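Local coordinates for WbbM protein (PDB 6U4B), which is a bifunctional glycosyltransferase that acts as an O-antigen polymerase in Klebsiella pneumoniae, at residues A[310-315]-A[564-569]. Numbering follows the deposited sequence.
Sequences DNYAIS and ENKPWN
The nearest CA atoms across the contact are those of S315 and W568, 7.6 Å apart. Y312 is the N-cap residue of helix 313-325; N565 and K566 are extended and lead into the short helix 567-570. The indole of W568 fills the gap: its chi1 of 53° sets CG between the backbone N and the carbonyl carbon, swinging the ring across. There its six-membered ring meets Y312 in a T-shaped stack, planes at 76° and centroids 5.5 Å apart: the indole edge, led by W568 CZ2, points at the phenol face near its rim, 4.0 Å from Y312 CZ. S315 covers one face of the same ring in a CH-pi contact, with CB 3.8 Å from its centroid. K566 CB lies against the opposite face, sandwiching the ring. S315 OG is hydrogen-bonded to S407 O, which ties the helix start to the metal-binding loop. The K566 chain, bent at chi2 and chi3, brings NZ to 3.5 Å from Y312 OH. NZ is hydrogen-bonded to Y561 O and makes a long, weak ion pair with D408 OD2; D408 binds magnesium with D406 and H560. In this family 8 glycosyltransferase domain, the contact joins the loop after strand 302-309 and the start of helix 313-325 to the run after strand 558-560 and helix 567-570, with F579 of helix 576-583 against W568 and helix 589-596 against I314.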
loop_
_atom_site.group_PDB
_atom_site.type_symbol
_atom_site.label_atom_id
_atom_site.label_comp_id
_atom_site.label_asym_id
_atom_site.label_seq_id
_atom_site.Cartn_x
_atom_site.Cartn_y
_atom_site.Cartn_z
ATOM N N ASP A 310 -11.523 -23.064 3.586
ATOM C CA ASP A 310 -10.706 -22.111 4.329
ATOM C C ASP A 310 -9.258 -22.121 3.853
ATOM O O ASP A 310 -8.605 -21.072 3.818
ATOM C CB ASP A 310 -10.789 -22.404 5.826
ATOM C CG ASP A 310 -10.158 -21.312 6.666
ATOM O OD1 ASP A 310 -9.061 -21.539 7.218
ATOM O OD2 ASP A 310 -10.749 -20.214 6.756
ATOM N N ASN A 311 -8.740 -23.290 3.469
ATOM C CA ASN A 311 -7.350 -23.371 3.033
ATOM C C ASN A 311 -7.104 -22.653 1.712
ATOM O O ASN A 311 -5.951 -22.336 1.404
ATOM C CB ASN A 311 -6.911 -24.832 2.931
ATOM C CG ASN A 311 -6.356 -25.362 4.240
ATOM O OD1 ASN A 311 -5.642 -24.656 4.955
ATOM N ND2 ASN A 311 -6.684 -26.606 4.561
ATOM N N TYR A 312 -8.148 -22.387 0.928
ATOM C CA TYR A 312 -8.019 -21.603 -0.295
ATOM C C TYR A 312 -8.596 -20.200 -0.145
ATOM O O TYR A 312 -8.804 -19.507 -1.146
ATOM C CB TYR A 312 -8.676 -22.325 -1.472
ATOM C CG TYR A 312 -7.716 -23.179 -2.271
ATOM C CD1 TYR A 312 -7.924 -23.410 -3.625
ATOM C CD2 TYR A 312 -6.603 -23.756 -1.672
ATOM C CE1 TYR A 312 -7.049 -24.189 -4.361
ATOM C CE2 TYR A 312 -5.724 -24.536 -2.400
ATOM C CZ TYR A 312 -5.951 -24.750 -3.744
ATOM O OH TYR A 312 -5.077 -25.528 -4.473
ATOM N N ALA A 313 -8.857 -19.765 1.089
ATOM C CA ALA A 313 -9.369 -18.417 1.308
ATOM C C ALA A 313 -8.361 -17.357 0.883
ATOM O O ALA A 313 -8.757 -16.285 0.412
ATOM C CB ALA A 313 -9.750 -18.228 2.777
ATOM N N ILE A 314 -7.065 -17.629 1.046
ATOM C CA ILE A 314 -6.040 -16.689 0.594
ATOM C C ILE A 314 -6.125 -16.504 -0.915
ATOM O O ILE A 314 -6.068 -15.380 -1.428
ATOM C CB ILE A 314 -4.643 -17.169 1.024
ATOM C CG1 ILE A 314 -4.541 -17.210 2.550
ATOM C CG2 ILE A 314 -3.565 -16.270 0.436
ATOM C CD1 ILE A 314 -3.173 -17.591 3.061
ATOM N N SER A 315 -6.268 -17.609 -1.647
ATOM C CA SER A 315 -6.421 -17.524 -3.093
ATOM C C SER A 315 -7.691 -16.772 -3.471
ATOM O O SER A 315 -7.691 -15.973 -4.416
ATOM C CB SER A 315 -6.429 -18.925 -3.699
ATOM O OG SER A 315 -6.686 -18.864 -5.086
ATOM N N GLU A 564 0.232 -27.772 -9.350
ATOM C CA GLU A 564 0.912 -28.086 -8.100
ATOM C C GLU A 564 1.610 -26.881 -7.483
ATOM O O GLU A 564 1.621 -26.737 -6.255
ATOM C CB GLU A 564 1.922 -29.210 -8.346
ATOM C CG GLU A 564 2.654 -29.086 -9.681
ATOM C CD GLU A 564 3.558 -30.268 -9.973
ATOM O OE1 GLU A 564 3.995 -30.936 -9.013
ATOM O OE2 GLU A 564 3.829 -30.533 -11.164
ATOM N N ASN A 565 2.197 -26.012 -8.304
ATOM C CA ASN A 565 2.989 -24.881 -7.823
ATOM C C ASN A 565 2.105 -23.638 -7.793
ATOM O O ASN A 565 1.913 -22.972 -8.814
ATOM C CB ASN A 565 4.219 -24.675 -8.699
ATOM C CG ASN A 565 5.174 -25.849 -8.644
ATOM O OD1 ASN A 565 5.429 -26.406 -7.575
ATOM N ND2 ASN A 565 5.699 -26.240 -9.800
ATOM N N LYS A 566 1.580 -23.323 -6.612
ATOM C CA LYS A 566 0.699 -22.182 -6.407
ATOM C C LYS A 566 1.509 -20.964 -5.967
ATOM O O LYS A 566 2.489 -21.105 -5.230
ATOM C CB LYS A 566 -0.357 -22.504 -5.354
ATOM C CG LYS A 566 -0.761 -23.972 -5.299
ATOM C CD LYS A 566 -1.478 -24.428 -6.565
ATOM C CE LYS A 566 -2.818 -23.734 -6.726
ATOM N NZ LYS A 566 -3.750 -24.504 -7.596
ATOM N N PRO A 567 1.122 -19.760 -6.399
ATOM C CA PRO A 567 1.941 -18.575 -6.089
ATOM C C PRO A 567 2.027 -18.254 -4.607
ATOM O O PRO A 567 2.999 -17.616 -4.185
ATOM C CB PRO A 567 1.240 -17.452 -6.867
ATOM C CG PRO A 567 -0.168 -17.927 -7.028
ATOM C CD PRO A 567 -0.072 -19.416 -7.190
ATOM N N TRP A 568 1.054 -18.677 -3.799
ATOM C CA TRP A 568 1.111 -18.457 -2.361
ATOM C C TRP A 568 1.999 -19.469 -1.640
ATOM O O TRP A 568 1.895 -19.603 -0.416
ATOM C CB TRP A 568 -0.301 -18.474 -1.764
ATOM C CG TRP A 568 -1.113 -19.702 -2.100
ATOM C CD1 TRP A 568 -1.161 -20.874 -1.399
ATOM C CD2 TRP A 568 -2.006 -19.864 -3.211
ATOM N NE1 TRP A 568 -2.021 -21.757 -2.008
ATOM C CE2 TRP A 568 -2.553 -21.161 -3.122
ATOM C CE3 TRP A 568 -2.393 -19.043 -4.275
ATOM C CZ2 TRP A 568 -3.466 -21.652 -4.053
ATOM C CZ3 TRP A 568 -3.299 -19.532 -5.201
ATOM C CH2 TRP A 568 -3.824 -20.827 -5.084
ATOM N N ASN A 569 2.876 -20.165 -2.365
ATOM C CA ASN A 569 3.671 -21.235 -1.775
ATOM C C ASN A 569 5.151 -21.161 -2.137
ATOM O O ASN A 569 6.004 -21.493 -1.308
ATOM C CB ASN A 569 3.114 -22.598 -2.193
ATOM C CG ASN A 569 1.872 -22.988 -1.412
ATOM O OD1 ASN A 569 1.738 -22.659 -0.235
ATOM N ND2 ASN A 569 0.958 -23.696 -2.066
#